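PDB 5KZT: Peptide/nickel transport system substrate-binding protein from Listeria monocytogenes serotype 1/2a, which binds peptides and probably delivers them for uptake across the cell membrane, as a solute-binding protein of a peptide transport system. Local coordinates for residues N95-V98 / Y99-R103; Y156-S159 / L160-F163. One frame throughout, in Å; residues are numbered along the deposited sequence.

Both contacts are local: each joins residues three or four apart within one continuous stretch, and together they illustrate how neighbouring helices of one lobe can share a core. Following the chain, contact 1 comes first, inside helix 94-105, which packs against strands 138-140 and 145-149. The chain then runs through those two strands before reaching contact 2, which lies on the short helix 157-161 and the residues that follow it. The two contacts lie in series, neither nesting nor crossing, and neither closes a long loop; their centres are about 16 Å apart. They meet directly where W101 CH2 packs on F161 CE1 at 3.6 Å. Contact 2 carries the packing onward to strands 50-52 and 58-60.

Contact 1: N95-V98 / Y99-R103; sequences NDYV and YSWRR
V98 and R102, one turn apart on helix 94-105, lie side by side and point the same way. The side-chain part of the contact is the methyl CG1 of V98 against the guanidinium of R102: it sits over one face, offset toward the rim, with CG1 3.3 Å from R102 NE and 3.5 Å from R102 CZ. CG of R102 lies opposite the carbonyl carbon across the CA-CB bond (chi1 -67°), which directs the extended chain back alongside V98.

Backbone hydrogen bonds make up the regular i to i+4 pattern. Y99 N donates to N95 O at 2.9 Å, W101 N to Y97 O at 2.9 Å and R102 N to V98 O at 3.0 Å. The bond from S100 N to D96 O is less straight (154°).

The side chains of W101 and Y97 meet at a ring edge, where W101 NE1 comes within 4.2 Å of Y97 CD2. W101 also meets the rings of F166 and F117 edge-to-face.

Polar ends on this helix turn to other partners. W101 NE1 bonds to F166 O and S100 OG to F167 O, while D96 OD2 accepts from W86 NE1 and T93 N.

The chemistry thus divides the helix: S100 OG, W101 NE1 and D96 OD2 have partners outside 95-103, whereas the cationic group of R102 rests on a methyl, which covers part of one face without neutralising its charge.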
ATOM      1  N   ASN A  95      16.239  -4.449  21.983  1.00 20.21           N
ATOM      2  CA  ASN A  95      15.836  -5.849  21.800  1.00 20.44           C
ATOM      3  C   ASN A  95      14.522  -5.998  21.043  1.00 19.67           C
ATOM      4  O   ASN A  95      14.320  -6.984  20.342  1.00 18.80           O
ATOM      5  CB  ASN A  95      15.768  -6.560  23.139  1.00 21.97           C
ATOM      6  CG  ASN A  95      17.104  -6.558  23.845  1.00 23.27           C
ATOM      7  OD1 ASN A  95      18.129  -6.817  23.233  1.00 23.68           O
ATOM      8  ND2 ASN A  95      17.108  -6.207  25.123  1.00 24.88           N
ATOM      9  N   ASP A  96      13.644  -5.007  21.171  1.00 19.10           N
ATOM     10  CA  ASP A  96      12.361  -5.032  20.484  1.00 18.93           C
ATOM     11  C   ASP A  96      12.528  -4.853  18.980  1.00 17.74           C
ATOM     12  O   ASP A  96      11.746  -5.394  18.197  1.00 17.05           O
ATOM     13  CB  ASP A  96      11.448  -3.918  20.988  1.00 19.43           C
ATOM     14  CG  ASP A  96      11.158  -3.998  22.463  1.00 20.66           C
ATOM     15  OD1 ASP A  96      11.257  -5.068  23.082  1.00 21.24           O
ATOM     16  OD2 ASP A  96      10.789  -2.942  23.018  1.00 22.08           O
ATOM     17  N   TYR A  97      13.530  -4.069  18.582  1.00 17.48           N
ATOM     18  CA  TYR A  97      13.820  -3.891  17.165  1.00 16.98           C
ATOM     19  C   TYR A  97      14.513  -5.114  16.597  1.00 16.47           C
ATOM     20  O   TYR A  97      14.173  -5.575  15.496  1.00 16.35           O
ATOM     21  CB  TYR A  97      14.683  -2.669  16.910  1.00 17.16           C
ATOM     22  CG  TYR A  97      14.000  -1.368  17.182  1.00 17.67           C
ATOM     23  CD1 TYR A  97      14.004  -0.823  18.460  1.00 18.69           C
ATOM     24  CD2 TYR A  97      13.371  -0.663  16.170  1.00 17.59           C
ATOM     25  CE1 TYR A  97      13.367   0.390  18.721  1.00 19.33           C
ATOM     26  CE2 TYR A  97      12.737   0.546  16.424  1.00 18.26           C
ATOM     27  CZ  TYR A  97      12.760   1.067  17.699  1.00 18.91           C
ATOM     28  OH  TYR A  97      12.175   2.258  17.992  1.00 21.06           O
ATOM     29  N   VAL A  98      15.471  -5.648  17.342  1.00 16.60           N
ATOM     30  CA  VAL A  98      16.156  -6.855  16.913  1.00 16.48           C
ATOM     31  C   VAL A  98      15.135  -7.973  16.721  1.00 16.47           C
ATOM     32  O   VAL A  98      15.107  -8.639  15.676  1.00 16.07           O
ATOM     33  CB  VAL A  98      17.254  -7.285  17.903  1.00 17.02           C
ATOM     34  CG1 VAL A  98      17.835  -8.647  17.539  1.00 17.13           C
ATOM     35  CG2 VAL A  98      18.368  -6.257  17.923  1.00 16.89           C
ATOM     36  N   TYR A  99      14.289  -8.166  17.723  1.00 16.97           N
ATOM     37  CA  TYR A  99      13.244  -9.181  17.629  1.00 17.11           C
ATOM     38  C   TYR A  99      12.364  -8.995  16.392  1.00 16.41           C
ATOM     39  O   TYR A  99      12.162  -9.938  15.646  1.00 16.00           O
ATOM     40  CB  TYR A  99      12.388  -9.203  18.896  1.00 17.71           C
ATOM     41  CG  TYR A  99      11.145 -10.030  18.724  1.00 18.00           C
ATOM     42  CD1 TYR A  99      11.214 -11.434  18.622  1.00 18.54           C
ATOM     43  CD2 TYR A  99       9.912  -9.425  18.605  1.00 17.93           C
ATOM     44  CE1 TYR A  99      10.072 -12.191  18.437  1.00 18.72           C
ATOM     45  CE2 TYR A  99       8.766 -10.173  18.418  1.00 18.36           C
ATOM     46  CZ  TYR A  99       8.850 -11.549  18.332  1.00 18.85           C
ATOM     47  OH  TYR A  99       7.688 -12.263  18.133  1.00 19.43           O
ATOM     48  N   SER A 100      11.844  -7.791  16.170  1.00 16.18           N
ATOM     49  CA  SER A 100      10.872  -7.600  15.080  1.00 15.90           C
ATOM     50  C   SER A 100      11.485  -7.658  13.677  1.00 15.15           C
ATOM     51  O   SER A 100      10.849  -8.140  12.753  1.00 15.06           O
ATOM     52  CB  SER A 100      10.069  -6.322  15.241  1.00 16.17           C
ATOM     53  OG  SER A 100      10.865  -5.198  14.998  1.00 16.70           O
ATOM     54  N   TRP A 101      12.696  -7.165  13.502  1.00 15.02           N
ATOM     55  CA  TRP A 101      13.337  -7.276  12.193  1.00 14.56           C
ATOM     56  C   TRP A 101      13.676  -8.754  11.906  1.00 14.67           C
ATOM     57  O   TRP A 101      13.464  -9.230  10.787  1.00 14.76           O
ATOM     58  CB  TRP A 101      14.567  -6.413  12.118  1.00 14.53           C
ATOM     59  CG  TRP A 101      14.326  -4.943  12.173  1.00 14.32           C
ATOM     60  CD1 TRP A 101      13.251  -4.275  12.698  1.00 14.23           C
ATOM     61  CD2 TRP A 101      15.228  -3.952  11.723  1.00 14.37           C
ATOM     62  NE1 TRP A 101      13.441  -2.910  12.603  1.00 14.32           N
ATOM     63  CE2 TRP A 101      14.650  -2.687  12.001  1.00 14.63           C
ATOM     64  CE3 TRP A 101      16.461  -4.003  11.070  1.00 14.60           C
ATOM     65  CZ2 TRP A 101      15.288  -1.479  11.665  1.00 14.63           C
ATOM     66  CZ3 TRP A 101      17.098  -2.797  10.752  1.00 14.79           C
ATOM     67  CH2 TRP A 101      16.505  -1.566  11.050  1.00 14.87           C
ATOM     68  N   ARG A 102      14.133  -9.495  12.918  1.00 14.69           N
ATOM     69  CA  ARG A 102      14.342 -10.925  12.714  1.00 15.12           C
ATOM     70  C   ARG A 102      13.005 -11.621  12.390  1.00 15.00           C
ATOM     71  O   ARG A 102      12.959 -12.489  11.521  1.00 15.32           O
ATOM     72  CB  ARG A 102      15.017 -11.572  13.917  1.00 15.78           C
ATOM     73  CG  ARG A 102      16.447 -11.143  14.181  1.00 16.13           C
ATOM     74  CD  ARG A 102      16.975 -11.811  15.435  1.00 17.01           C
ATOM     75  NE  ARG A 102      18.348 -11.426  15.746  1.00 17.52           N
ATOM     76  CZ  ARG A 102      19.036 -11.817  16.817  1.00 18.34           C
ATOM     77  NH1 ARG A 102      18.527 -12.665  17.693  1.00 19.19           N
ATOM     78  NH2 ARG A 102      20.260 -11.369  16.997  1.00 18.48           N
ATOM     79  N   ARG A 103      11.921 -11.214  13.060  1.00 14.78           N
ATOM     80  CA  ARG A 103      10.585 -11.749  12.774  1.00 15.14           C
ATOM     81  C   ARG A 103      10.191 -11.530  11.319  1.00 14.68           C
ATOM     82  O   ARG A 103       9.636 -12.430  10.695  1.00 14.87           O
ATOM     83  CB  ARG A 103       9.509 -11.125  13.689  1.00 15.37           C
ATOM     84  CG  ARG A 103       8.103 -11.688  13.535  1.00 15.78           C
ATOM     85  CD  ARG A 103       7.237 -11.298  14.724  1.00 16.33           C
ATOM     86  NE  ARG A 103       5.890 -11.876  14.657  1.00 16.92           N
ATOM     87  CZ  ARG A 103       4.790 -11.227  14.255  1.00 16.76           C
ATOM     88  NH1 ARG A 103       4.826  -9.949  13.870  1.00 16.54           N
ATOM     89  NH2 ARG A 103       3.627 -11.861  14.242  1.00 17.31           N
TER

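Contact 2: Y156-S159 / L160-F163; sequences YINS and LFAF
I157 lays its CG1 over the face of the F161 ring, a CH-pi contact with CG1 3.9 Å from the ring centroid and 29° off the normal. The branch gets there because CG1 is anti to the backbone N (chi1 -169°), and the next torsion brings CD1 round to L160 and F161. I157 O also stands over a face of F161, offset toward the rim. N158 adds its amide oxygen obliquely to the ring, OD1 3.7 Å from F161 CD2, with the amide and ring planes 27° apart.

L160 CD1 joins two neighbours: it meets I157 CD1 at 4.0 Å and approaches the edge of the Y156 ring, 4.0 Å from CE1. Outside 156-163, Y156 stacks on the ring of Y429 and F163 meets Y113 edge-to-face.

L160 N and F161 N make the i to i+4 bonds, to Y156 O at 3.2 Å and to I157 O at 3.0 Å. A162 N has two weak ones instead, to N158 O and to S159 O.

Such a mixture of i+4 and i+3 bonding is common toward the end of a short helix, here one preceded by Y156 at the N-cap position and buried among aromatic side chains.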
ATOM      1  N   TYR A 156      17.092   5.825   0.685  1.00 20.37           N
ATOM      2  CA  TYR A 156      15.746   5.934   1.284  1.00 19.63           C
ATOM      3  C   TYR A 156      15.642   5.142   2.591  1.00 18.71           C
ATOM      4  O   TYR A 156      14.526   4.843   3.068  1.00 17.77           O
ATOM      5  CB  TYR A 156      14.656   5.449   0.292  1.00 19.94           C
ATOM      6  CG  TYR A 156      14.980   4.147  -0.428  1.00 20.22           C
ATOM      7  CD1 TYR A 156      14.772   2.922   0.179  1.00 19.86           C
ATOM      8  CD2 TYR A 156      15.502   4.160  -1.716  1.00 21.26           C
ATOM      9  CE1 TYR A 156      15.077   1.737  -0.477  1.00 20.32           C
ATOM     10  CE2 TYR A 156      15.817   2.987  -2.379  1.00 21.61           C
ATOM     11  CZ  TYR A 156      15.586   1.787  -1.772  1.00 21.34           C
ATOM     12  OH  TYR A 156      15.912   0.630  -2.422  1.00 22.48           O
ATOM     13  N   ILE A 157      16.785   4.797   3.185  1.00 17.86           N
ATOM     14  CA  ILE A 157      16.777   3.990   4.400  1.00 17.25           C
ATOM     15  C   ILE A 157      15.919   4.586   5.524  1.00 16.40           C
ATOM     16  O   ILE A 157      15.253   3.852   6.238  1.00 15.81           O
ATOM     17  CB  ILE A 157      18.206   3.673   4.896  1.00 17.73           C
ATOM     18  CG1 ILE A 157      18.174   2.606   5.996  1.00 17.55           C
ATOM     19  CG2 ILE A 157      18.927   4.923   5.373  1.00 18.42           C
ATOM     20  CD1 ILE A 157      17.675   1.252   5.553  1.00 17.30           C
ATOM     21  N   ASN A 158      15.928   5.901   5.676  1.00 16.27           N
ATOM     22  CA  ASN A 158      15.108   6.524   6.720  1.00 16.19           C
ATOM     23  C   ASN A 158      13.594   6.366   6.450  1.00 15.15           C
ATOM     24  O   ASN A 158      12.792   6.335   7.397  1.00 14.67           O
ATOM     25  CB  ASN A 158      15.475   7.985   6.898  1.00 17.34           C
ATOM     26  CG  ASN A 158      16.872   8.176   7.450  1.00 18.22           C
ATOM     27  OD1 ASN A 158      17.569   7.213   7.824  1.00 18.88           O
ATOM     28  ND2 ASN A 158      17.305   9.425   7.495  1.00 19.21           N
ATOM     29  N   SER A 159      13.208   6.267   5.177  1.00 14.75           N
ATOM     30  CA  SER A 159      11.804   5.966   4.813  1.00 14.21           C
ATOM     31  C   SER A 159      11.423   4.530   5.202  1.00 13.73           C
ATOM     32  O   SER A 159      10.302   4.263   5.660  1.00 12.80           O
ATOM     33  CB  SER A 159      11.556   6.200   3.322  1.00 14.37           C
ATOM     34  OG  SER A 159      11.811   7.540   2.930  1.00 14.79           O
ATOM     35  N   LEU A 160      12.374   3.606   5.041  1.00 13.83           N
ATOM     36  CA  LEU A 160      12.162   2.241   5.555  1.00 13.82           C
ATOM     37  C   LEU A 160      12.007   2.253   7.072  1.00 14.04           C
ATOM     38  O   LEU A 160      11.083   1.618   7.604  1.00 13.89           O
ATOM     39  CB  LEU A 160      13.263   1.276   5.119  1.00 13.95           C
ATOM     40  CG  LEU A 160      13.437   1.123   3.597  1.00 14.25           C
ATOM     41  CD1 LEU A 160      14.596   0.201   3.234  1.00 14.71           C
ATOM     42  CD2 LEU A 160      12.159   0.605   2.941  1.00 14.02           C
ATOM     43  N   PHE A 161      12.867   2.995   7.767  1.00 14.60           N
ATOM     44  CA  PHE A 161      12.772   3.098   9.239  1.00 15.07           C
ATOM     45  C   PHE A 161      11.417   3.688   9.692  1.00 15.00           C
ATOM     46  O   PHE A 161      10.963   3.435  10.793  1.00 15.56           O
ATOM     47  CB  PHE A 161      13.880   3.975   9.807  1.00 15.73           C
ATOM     48  CG  PHE A 161      15.274   3.436   9.659  1.00 16.01           C
ATOM     49  CD1 PHE A 161      15.545   2.076   9.436  1.00 15.88           C
ATOM     50  CD2 PHE A 161      16.349   4.309   9.793  1.00 16.69           C
ATOM     51  CE1 PHE A 161      16.854   1.623   9.330  1.00 16.37           C
ATOM     52  CE2 PHE A 161      17.659   3.846   9.697  1.00 17.00           C
ATOM     53  CZ  PHE A 161      17.904   2.505   9.468  1.00 16.76           C
ATOM     54  N   ALA A 162      10.783   4.469   8.830  1.00 14.98           N
ATOM     55  CA  ALA A 162       9.456   5.008   9.078  1.00 14.97           C
ATOM     56  C   ALA A 162       8.303   4.090   8.615  1.00 14.50           C
ATOM     57  O   ALA A 162       7.133   4.472   8.705  1.00 14.77           O
ATOM     58  CB  ALA A 162       9.347   6.357   8.389  1.00 15.22           C
ATOM     59  N   PHE A 163       8.618   2.897   8.125  1.00 13.85           N
ATOM     60  CA  PHE A 163       7.608   2.010   7.557  1.00 13.63           C
ATOM     61  C   PHE A 163       7.261   0.902   8.565  1.00 13.39           C
ATOM     62  O   PHE A 163       8.153   0.367   9.218  1.00 13.52           O
ATOM     63  CB  PHE A 163       8.115   1.430   6.233  1.00 13.39           C
ATOM     64  CG  PHE A 163       7.051   0.768   5.431  1.00 13.33           C
ATOM     65  CD1 PHE A 163       6.138   1.537   4.711  1.00 13.45           C
ATOM     66  CD2 PHE A 163       6.915  -0.622   5.423  1.00 13.13           C
ATOM     67  CE1 PHE A 163       5.118   0.929   3.995  1.00 13.19           C
ATOM     68  CE2 PHE A 163       5.902  -1.230   4.695  1.00 13.19           C
ATOM     69  CZ  PHE A 163       4.996  -0.447   3.988  1.00 13.24           C
TER